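Histidyl-trna synthetase (Thermus thermophilus, PDB 1H4V) catalyses the ATP-dependent attachment of L-histidine to tRNA(His), releasing AMP and diphosphate, and works as a class II aminoacyl-tRNA synthetase homodimer. Local coordinates at residues L39-F44 and T77-G82; W105-M110 and H125-E130; L331-L336 and G382-D387. All coordinates share one frame; numbering follows the deposited sequence.

Contact 1 of 3, residues L39-F44 and T77-G82; sequences LVTPIF and TLRPEG
Thr41 meets the end of Arg79 with both of its oxygens. Its OG1, set between its own backbone N and carbonyl carbon (chi1 64°), takes a weak, bent hydrogen bond of 3.0 Å from Arg79 NH2. Thr41 O comes to the edge of the guanidinium near its plane, 2.6 Å from the same Arg79 NH2. Pro42 offers its carbonyl O, oblique to the guanidinium, 3.1 Å from Arg79 NH2. The arginine reaches this group of oxygens because its chain starts out anti to the main-chain N (chi1 -176°) and bends at chi3; its other terminal nitrogen, NH1, is bonded to Pro109 O. Helix 14-33 followed by this extended segment, with Pro42 beside the second subunit, is consistent with motif 1 of class II synthetases, and here residues 39-44 run beside the end of strand 75-78. Ile43 contributes its backbone: Ile43 O accepts a nearly straight bond from Arg79 N at 2.7 Å (174° at the hydrogen), in the carbonyl plane, and the same oxygen also lies 3.3 Å from Arg79 CB. Ile43 N bonds instead to Gln123 OE1 of the second subunit. At Phe44 a short antiparallel sheet begins, Phe44 and Leu78 forming a non-hydrogen-bonded pair. Phe44 CA gives a C-H...O contact to Thr77 O at 3.1 Å, and Phe44 CB packs on Leu78 CD1 at 4.1 Å. The phenyl ring leads away from residues 77-82, and it meets the Phe66 ring of the second subunit.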
loop_
_atom_site.group_PDB
_atom_site.type_symbol
_atom_site.label_atom_id
_atom_site.label_comp_id
_atom_site.label_asym_id
_atom_site.label_seq_id
_atom_site.Cartn_x
_atom_site.Cartn_y
_atom_site.Cartn_z
ATOM N N LEU A 39 10.743 -3.225 -2.021
ATOM C CA LEU A 39 10.327 -3.584 -3.367
ATOM C C LEU A 39 8.815 -3.836 -3.412
ATOM O O LEU A 39 8.260 -4.496 -2.527
ATOM C CB LEU A 39 11.101 -4.835 -3.795
ATOM C CG LEU A 39 10.872 -5.609 -5.097
ATOM C CD1 LEU A 39 9.511 -6.227 -5.051
ATOM C CD2 LEU A 39 11.030 -4.704 -6.312
ATOM N N VAL A 40 8.142 -3.284 -4.416
ATOM C CA VAL A 40 6.707 -3.514 -4.564
ATOM C C VAL A 40 6.464 -4.196 -5.917
ATOM O O VAL A 40 6.731 -3.609 -6.966
ATOM C CB VAL A 40 5.879 -2.197 -4.532
ATOM C CG1 VAL A 40 4.397 -2.535 -4.684
ATOM C CG2 VAL A 40 6.111 -1.434 -3.221
ATOM N N THR A 41 5.978 -5.434 -5.898
ATOM C CA THR A 41 5.705 -6.140 -7.145
ATOM C C THR A 41 4.246 -5.957 -7.520
ATOM O O THR A 41 3.446 -5.468 -6.717
ATOM C CB THR A 41 5.991 -7.648 -7.029
ATOM O OG1 THR A 41 5.099 -8.241 -6.074
ATOM C CG2 THR A 41 7.417 -7.876 -6.589
ATOM N N PRO A 42 3.875 -6.341 -8.752
ATOM C CA PRO A 42 2.481 -6.192 -9.175
ATOM C C PRO A 42 1.513 -7.110 -8.433
ATOM O O PRO A 42 1.905 -8.129 -7.863
ATOM C CB PRO A 42 2.542 -6.510 -10.669
ATOM C CG PRO A 42 3.904 -6.024 -11.052
ATOM C CD PRO A 42 4.743 -6.578 -9.920
ATOM N N ILE A 43 0.242 -6.729 -8.441
ATOM C CA ILE A 43 -0.798 -7.512 -7.794
ATOM C C ILE A 43 -0.979 -8.865 -8.504
ATOM O O ILE A 43 -1.313 -9.864 -7.879
ATOM C CB ILE A 43 -2.127 -6.739 -7.802
ATOM C CG1 ILE A 43 -1.997 -5.470 -6.941
ATOM C CG2 ILE A 43 -3.251 -7.632 -7.347
ATOM C CD1 ILE A 43 -1.782 -5.709 -5.445
ATOM N N PHE A 44 -0.769 -8.893 -9.815
ATOM C CA PHE A 44 -0.890 -10.142 -10.565
ATOM C C PHE A 44 0.309 -10.352 -11.475
ATOM O O PHE A 44 1.011 -9.403 -11.829
ATOM C CB PHE A 44 -2.191 -10.186 -11.387
ATOM C CG PHE A 44 -2.356 -9.053 -12.372
ATOM C CD1 PHE A 44 -1.512 -8.927 -13.470
ATOM C CD2 PHE A 44 -3.383 -8.128 -12.211
ATOM C CE1 PHE A 44 -1.688 -7.892 -14.401
ATOM C CE2 PHE A 44 -3.569 -7.090 -13.134
ATOM C CZ PHE A 44 -2.714 -6.974 -14.233
ATOM N N THR A 77 -2.298 -14.574 -12.753
ATOM C CA THR A 77 -2.658 -14.997 -11.402
ATOM C C THR A 77 -2.434 -13.914 -10.343
ATOM O O THR A 77 -1.417 -13.227 -10.337
ATOM C CB THR A 77 -1.869 -16.286 -10.995
ATOM O OG1 THR A 77 -2.395 -17.421 -11.706
ATOM C CG2 THR A 77 -1.977 -16.541 -9.502
ATOM N N LEU A 78 -3.406 -13.765 -9.453
ATOM C CA LEU A 78 -3.323 -12.802 -8.359
ATOM C C LEU A 78 -2.252 -13.313 -7.393
ATOM O O LEU A 78 -2.272 -14.476 -7.003
ATOM C CB LEU A 78 -4.677 -12.707 -7.647
ATOM C CG LEU A 78 -5.567 -11.484 -7.892
ATOM C CD1 LEU A 78 -5.570 -11.103 -9.345
ATOM C CD2 LEU A 78 -6.973 -11.781 -7.423
ATOM N N ARG A 79 -1.319 -12.442 -7.026
ATOM C CA ARG A 79 -0.231 -12.798 -6.121
ATOM C C ARG A 79 -0.671 -13.582 -4.871
ATOM O O ARG A 79 -1.391 -13.057 -4.021
ATOM C CB ARG A 79 0.502 -11.533 -5.682
ATOM C CG ARG A 79 1.708 -11.799 -4.817
ATOM C CD ARG A 79 1.950 -10.622 -3.896
ATOM N NE ARG A 79 2.361 -9.439 -4.628
ATOM C CZ ARG A 79 2.033 -8.204 -4.283
ATOM N NH1 ARG A 79 1.275 -7.996 -3.221
ATOM N NH2 ARG A 79 2.488 -7.180 -4.988
ATOM N N PRO A 80 -0.234 -14.850 -4.748
ATOM C CA PRO A 80 -0.565 -15.721 -3.612
ATOM C C PRO A 80 0.540 -15.773 -2.553
ATOM O O PRO A 80 0.310 -16.191 -1.420
ATOM C CB PRO A 80 -0.745 -17.074 -4.275
ATOM C CG PRO A 80 0.366 -17.057 -5.262
ATOM C CD PRO A 80 0.301 -15.653 -5.864
ATOM N N GLU A 81 1.741 -15.361 -2.942
ATOM C CA GLU A 81 2.906 -15.370 -2.054
ATOM C C GLU A 81 3.850 -14.265 -2.503
ATOM O O GLU A 81 3.694 -13.710 -3.585
ATOM C CB GLU A 81 3.649 -16.708 -2.148
ATOM C CG GLU A 81 4.256 -16.949 -3.525
ATOM C CD GLU A 81 5.378 -17.972 -3.506
ATOM O OE1 GLU A 81 5.127 -19.123 -3.086
ATOM O OE2 GLU A 81 6.512 -17.625 -3.910
ATOM N N GLY A 82 4.851 -13.970 -1.687
ATOM C CA GLY A 82 5.785 -12.924 -2.048
ATOM C C GLY A 82 7.117 -13.365 -2.621
ATOM O O GLY A 82 7.645 -12.706 -3.523
#

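Contact 2 of 3, residues W105-M110 and H125-E130; sequences WMAGPM and HQVNYE
Met110 lies across Gln126 at about a right angle, with Met110 CG 3.5 Å from Gln126 CG. Bent at chi2 (-64°), the thioether folds back along the neighbouring strand, bringing Met110 CE to 3.6 Å from Asn128 OD1. That oxygen also accepts Gln126 NE2 at 2.8 Å, in the carbonyl plane and on a lone pair, though 25° out of the Gln126 amide plane. With an alanine at Gln126, Asn128 OD1 would probably lose this donor and the Met110 methyl a neighbour. On the face that carries Trp105, Ala107 and Pro109, His125 CD2 sits 3.8 Å from Pro109 N, Ala107 CB touches Val127 CG2 at 4.1 Å, and Trp105 CE3 approaches Val127 CG1. Paired backbone bonds at Met106-Asn128 and Gly108-Gln126 fix this antiparallel register; Asn128 N to Met106 O, at 2.6 Å, is the shortest. The two strands form a beta hairpin in the catalytic sheet, consistent with motif 2 of class II synthetases. Further out, helix 14-33 covers Ala107 and Val127, and its Glu32 takes the Trp105 NE1 bond, while helix 83-92 packs on Asn128. His125 ND1 is held by Glu310. The strands are thus joined by main-chain polar bonds and apolar side-chain packing, whereas the amide-to-amide bond runs along one strand and helps to set how Gln126 and Asn128 are turned against Met110.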
loop_
_atom_site.group_PDB
_atom_site.type_symbol
_atom_site.label_atom_id
_atom_site.label_comp_id
_atom_site.label_asym_id
_atom_site.label_seq_id
_atom_site.Cartn_x
_atom_site.Cartn_y
_atom_site.Cartn_z
ATOM N N TRP A 105 12.675 -6.417 0.896
ATOM C CA TRP A 105 11.524 -6.604 1.751
ATOM C C TRP A 105 10.340 -5.989 1.039
ATOM O O TRP A 105 10.495 -5.132 0.161
ATOM C CB TRP A 105 11.719 -5.985 3.143
ATOM C CG TRP A 105 11.510 -4.512 3.216
ATOM C CD1 TRP A 105 12.429 -3.535 2.969
ATOM C CD2 TRP A 105 10.298 -3.845 3.574
ATOM N NE1 TRP A 105 11.866 -2.295 3.154
ATOM C CE2 TRP A 105 10.556 -2.454 3.522
ATOM C CE3 TRP A 105 9.015 -4.286 3.928
ATOM C CZ2 TRP A 105 9.578 -1.493 3.820
ATOM C CZ3 TRP A 105 8.040 -3.326 4.226
ATOM C CH2 TRP A 105 8.332 -1.944 4.165
ATOM N N MET A 106 9.154 -6.435 1.430
ATOM C CA MET A 106 7.933 -5.971 0.812
ATOM C C MET A 106 6.750 -6.233 1.736
ATOM O O MET A 106 6.749 -7.168 2.541
ATOM C CB MET A 106 7.759 -6.715 -0.521
ATOM C CG MET A 106 6.437 -6.532 -1.254
ATOM S SD MET A 106 6.539 -7.311 -2.902
ATOM C CE MET A 106 5.943 -8.989 -2.590
ATOM N N ALA A 107 5.749 -5.378 1.623
ATOM C CA ALA A 107 4.538 -5.512 2.398
ATOM C C ALA A 107 3.420 -5.311 1.394
ATOM O O ALA A 107 3.478 -4.403 0.568
ATOM C CB ALA A 107 4.481 -4.449 3.479
ATOM N N GLY A 108 2.405 -6.160 1.442
ATOM C CA GLY A 108 1.312 -5.986 0.507
ATOM C C GLY A 108 0.268 -7.073 0.578
ATOM O O GLY A 108 0.406 -8.023 1.334
ATOM N N PRO A 109 -0.806 -6.954 -0.201
ATOM C CA PRO A 109 -1.855 -7.975 -0.178
ATOM C C PRO A 109 -1.493 -9.269 -0.908
ATOM O O PRO A 109 -0.711 -9.256 -1.857
ATOM C CB PRO A 109 -3.034 -7.257 -0.829
ATOM C CG PRO A 109 -2.374 -6.365 -1.797
ATOM C CD PRO A 109 -1.240 -5.781 -0.978
ATOM N N MET A 110 -2.056 -10.375 -0.426
ATOM C CA MET A 110 -1.879 -11.691 -1.020
ATOM C C MET A 110 -3.301 -12.215 -1.201
ATOM O O MET A 110 -4.239 -11.770 -0.535
ATOM C CB MET A 110 -1.122 -12.649 -0.107
ATOM C CG MET A 110 0.276 -12.219 0.240
ATOM S SD MET A 110 1.361 -12.154 -1.179
ATOM C CE MET A 110 2.794 -11.193 -0.516
ATOM N N HIS A 125 -2.669 -9.596 4.205
ATOM C CA HIS A 125 -1.458 -8.834 3.953
ATOM C C HIS A 125 -0.286 -9.461 4.679
ATOM O O HIS A 125 -0.423 -10.001 5.782
ATOM C CB HIS A 125 -1.634 -7.391 4.423
ATOM C CG HIS A 125 -2.768 -6.676 3.761
ATOM N ND1 HIS A 125 -4.089 -6.943 4.051
ATOM C CD2 HIS A 125 -2.780 -5.736 2.787
ATOM C CE1 HIS A 125 -4.867 -6.202 3.282
ATOM N NE2 HIS A 125 -4.098 -5.460 2.506
ATOM N N GLN A 126 0.874 -9.433 4.055
ATOM C CA GLN A 126 2.025 -9.977 4.731
ATOM C C GLN A 126 3.256 -9.181 4.418
ATOM O O GLN A 126 3.301 -8.437 3.430
ATOM C CB GLN A 126 2.240 -11.463 4.397
ATOM C CG GLN A 126 2.377 -11.848 2.954
ATOM C CD GLN A 126 2.774 -13.325 2.803
ATOM O OE1 GLN A 126 2.190 -14.209 3.439
ATOM N NE2 GLN A 126 3.770 -13.591 1.959
ATOM N N VAL A 127 4.236 -9.300 5.302
ATOM C CA VAL A 127 5.502 -8.622 5.118
ATOM C C VAL A 127 6.486 -9.695 4.705
ATOM O O VAL A 127 6.532 -10.758 5.315
ATOM C CB VAL A 127 5.976 -7.964 6.424
ATOM C CG1 VAL A 127 7.433 -7.523 6.282
ATOM C CG2 VAL A 127 5.075 -6.771 6.757
ATOM N N ASN A 128 7.254 -9.434 3.656
ATOM C CA ASN A 128 8.238 -10.404 3.193
ATOM C C ASN A 128 9.631 -9.830 3.264
ATOM O O ASN A 128 9.834 -8.647 3.006
ATOM C CB ASN A 128 7.979 -10.830 1.740
ATOM C CG ASN A 128 6.881 -11.867 1.615
ATOM O OD1 ASN A 128 5.695 -11.543 1.615
ATOM N ND2 ASN A 128 7.274 -13.126 1.509
ATOM N N TYR A 129 10.579 -10.683 3.615
ATOM C CA TYR A 129 11.981 -10.312 3.681
ATOM C C TYR A 129 12.732 -11.408 2.928
ATOM O O TYR A 129 12.515 -12.592 3.170
ATOM C CB TYR A 129 12.489 -10.278 5.117
ATOM C CG TYR A 129 13.999 -10.188 5.174
ATOM C CD1 TYR A 129 14.661 -8.996 4.865
ATOM C CD2 TYR A 129 14.766 -11.300 5.498
ATOM C CE1 TYR A 129 16.051 -8.917 4.879
ATOM C CE2 TYR A 129 16.154 -11.239 5.512
ATOM C CZ TYR A 129 16.789 -10.043 5.203
ATOM O OH TYR A 129 18.161 -9.981 5.220
ATOM N N GLU A 130 13.626 -11.007 2.040
ATOM C CA GLU A 130 14.389 -11.959 1.248
ATOM C C GLU A 130 15.853 -11.516 1.071
ATOM O O GLU A 130 16.136 -10.366 0.724
ATOM C CB GLU A 130 13.715 -12.100 -0.124
ATOM C CG GLU A 130 13.147 -13.473 -0.461
ATOM C CD GLU A 130 12.188 -14.045 0.577
ATOM O OE1 GLU A 130 12.467 -15.148 1.082
ATOM O OE2 GLU A 130 11.154 -13.415 0.883
#

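Contact 3 of 3, residues L331-L336 and G382-D387; sequences LYLIPL and GFLGED
Leu333 and Gly382 face each other in a parallel pair, with Leu333 CD2 lying 3.8 Å from Gly382 CA. The two strands are neighbours in the five-stranded mixed sheet of the alpha/beta anticodon-binding domain, where helix 338-351 covers one face and helix 366-375 packs against the other. Leu333 CG stands beside its own backbone N, anti to the carbonyl carbon (chi1 -80°), which swings CD2 over the glycine and on to Leu384 CD1 at 4.2 Å. Leu331 takes a different rotamer: its CG is anti to the main-chain N (chi1 174°), and its CD1 comes in to 3.8 Å from Gly382 N. With two leucine methyls converging there, a beta carbon on Gly382 would probably run into Leu333 CD2. Leu333, Pro335 and Leu384 lie on the face turned to helix 338-351. On the reverse face Ile334 bends at chi2 (73°), folding CD1 back to 3.3 Å from Gly382 O. That oxygen also accepts the Ile334 N bond at 2.6 Å, so one residue touches it with both its amide and its side chain. Ile334 CB lies obliquely to the Phe383 ring, 4.1 Å from CD2, and the ring goes on to Pro366 and Leu370 of helix 366-375. Further main-chain bonds run from Gly382 N to Tyr332 O, Leu384 N to Ile334 O and Leu336 N to Leu384 O. Past the strand, Leu336 leans back over the neighbouring segment 382-387, where Gly385 occupies the N-cap of helix 386-391; Leu336 CB is 3.9 Å from Gly385 CA. Leu336 CD2 meets the edge of the Phe383 ring, 4.5 Å from Phe383 CD2.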
loop_
_atom_site.group_PDB
_atom_site.type_symbol
_atom_site.label_atom_id
_atom_site.label_comp_id
_atom_site.label_asym_id
_atom_site.label_seq_id
_atom_site.Cartn_x
_atom_site.Cartn_y
_atom_site.Cartn_z
ATOM N N LEU A 331 -7.904 22.854 14.945
ATOM C CA LEU A 331 -8.952 23.863 15.031
ATOM C C LEU A 331 -10.277 23.401 14.422
ATOM O O LEU A 331 -10.312 22.913 13.288
ATOM C CB LEU A 331 -8.490 25.141 14.316
ATOM C CG LEU A 331 -9.494 26.298 14.157
ATOM C CD1 LEU A 331 -9.777 26.917 15.521
ATOM C CD2 LEU A 331 -8.929 27.364 13.204
ATOM N N TYR A 332 -11.361 23.547 15.182
ATOM C CA TYR A 332 -12.693 23.202 14.702
ATOM C C TYR A 332 -13.518 24.489 14.735
ATOM O O TYR A 332 -13.894 24.977 15.804
ATOM C CB TYR A 332 -13.355 22.144 15.583
ATOM C CG TYR A 332 -14.613 21.585 14.960
ATOM C CD1 TYR A 332 -14.549 20.785 13.820
ATOM C CD2 TYR A 332 -15.867 21.904 15.466
ATOM C CE1 TYR A 332 -15.705 20.323 13.194
ATOM C CE2 TYR A 332 -17.031 21.448 14.847
ATOM C CZ TYR A 332 -16.942 20.661 13.712
ATOM O OH TYR A 332 -18.090 20.227 13.083
ATOM N N LEU A 333 -13.785 25.034 13.553
ATOM C CA LEU A 333 -14.532 26.280 13.384
ATOM C C LEU A 333 -16.043 26.131 13.409
ATOM O O LEU A 333 -16.613 25.312 12.691
ATOM C CB LEU A 333 -14.128 26.943 12.072
ATOM C CG LEU A 333 -12.819 27.719 12.128
ATOM C CD1 LEU A 333 -12.233 27.877 10.734
ATOM C CD2 LEU A 333 -13.083 29.070 12.781
ATOM N N ILE A 334 -16.692 26.952 14.229
ATOM C CA ILE A 334 -18.144 26.912 14.360
ATOM C C ILE A 334 -18.761 28.194 13.800
ATOM O O ILE A 334 -18.630 29.271 14.392
ATOM C CB ILE A 334 -18.581 26.778 15.845
ATOM C CG1 ILE A 334 -18.122 25.443 16.413
ATOM C CG2 ILE A 334 -20.096 26.919 15.976
ATOM C CD1 ILE A 334 -16.659 25.358 16.665
ATOM N N PRO A 335 -19.431 28.104 12.639
ATOM C CA PRO A 335 -20.056 29.298 12.053
ATOM C C PRO A 335 -21.354 29.539 12.822
ATOM O O PRO A 335 -22.082 28.597 13.114
ATOM C CB PRO A 335 -20.300 28.888 10.596
ATOM C CG PRO A 335 -20.512 27.411 10.689
ATOM C CD PRO A 335 -19.492 26.958 11.714
ATOM N N LEU A 336 -21.631 30.785 13.189
ATOM C CA LEU A 336 -22.850 31.074 13.937
ATOM C C LEU A 336 -24.002 31.480 13.030
ATOM O O LEU A 336 -25.166 31.290 13.375
ATOM C CB LEU A 336 -22.577 32.151 14.986
ATOM C CG LEU A 336 -21.498 31.692 15.964
ATOM C CD1 LEU A 336 -21.202 32.784 16.978
ATOM C CD2 LEU A 336 -21.966 30.421 16.653
ATOM N N GLY A 382 -13.175 27.507 17.189
ATOM C CA GLY A 382 -13.211 28.840 16.617
ATOM C C GLY A 382 -14.650 29.246 16.393
ATOM O O GLY A 382 -15.499 28.408 16.077
ATOM N N PHE A 383 -14.945 30.524 16.560
ATOM C CA PHE A 383 -16.305 30.981 16.366
ATOM C C PHE A 383 -16.382 32.144 15.403
ATOM O O PHE A 383 -15.634 33.117 15.521
ATOM C CB PHE A 383 -16.936 31.362 17.707
ATOM C CG PHE A 383 -17.006 30.225 18.675
ATOM C CD1 PHE A 383 -15.885 29.849 19.408
ATOM C CD2 PHE A 383 -18.185 29.498 18.830
ATOM C CE1 PHE A 383 -15.936 28.763 20.280
ATOM C CE2 PHE A 383 -18.246 28.407 19.702
ATOM C CZ PHE A 383 -17.123 28.041 20.425
ATOM N N LEU A 384 -17.288 32.024 14.440
ATOM C CA LEU A 384 -17.486 33.064 13.443
ATOM C C LEU A 384 -18.953 33.470 13.375
ATOM O O LEU A 384 -19.820 32.689 12.974
ATOM C CB LEU A 384 -17.027 32.585 12.068
ATOM C CG LEU A 384 -15.534 32.385 11.825
ATOM C CD1 LEU A 384 -15.345 31.756 10.449
ATOM C CD2 LEU A 384 -14.808 33.717 11.895
ATOM N N GLY A 385 -19.221 34.700 13.782
ATOM C CA GLY A 385 -20.571 35.206 13.754
ATOM C C GLY A 385 -20.582 36.558 13.078
ATOM O O GLY A 385 -19.553 37.033 12.578
ATOM N N GLU A 386 -21.754 37.181 13.074
ATOM C CA GLU A 386 -21.939 38.486 12.467
ATOM C C GLU A 386 -20.888 39.474 12.958
ATOM O O GLU A 386 -20.291 40.199 12.162
ATOM C CB GLU A 386 -23.334 38.996 12.801
ATOM C CG GLU A 386 -23.795 40.151 11.953
ATOM C CD GLU A 386 -25.207 40.571 12.288
ATOM O OE1 GLU A 386 -25.780 41.361 11.511
ATOM O OE2 GLU A 386 -25.742 40.117 13.329
ATOM N N ASP A 387 -20.648 39.481 14.267
ATOM C CA ASP A 387 -19.674 40.384 14.869
ATOM C C ASP A 387 -18.249 40.188 14.340
ATOM O O ASP A 387 -17.609 41.149 13.907
ATOM C CB ASP A 387 -19.680 40.235 16.399
ATOM C CG ASP A 387 -21.053 40.509 17.015
ATOM O OD1 ASP A 387 -21.987 39.700 16.794
ATOM O OD2 ASP A 387 -21.199 41.534 17.721
#

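Overall arrangement
Following the chain from the N terminus, contact 1 closes the loop of 32 residues between 39-44 and 77-82, bringing the segment after helix 14-33 to the end of strand 75-78. Contact 2 closes the hairpin between 105-110 and 125-130, and contact 3 spans 45 residues that include helices 338-351 and 366-375. The three closures follow in series; none nests or crosses. Contacts 1 and 2 touch within the catalytic region, their centres 9 Å apart, where Leu39 N lies 2.9 Å from Trp105 O at the sheet edge. Contact 3 belongs to the separate anticodon-binding domain, its nearest atoms about 30 Å from contact 2.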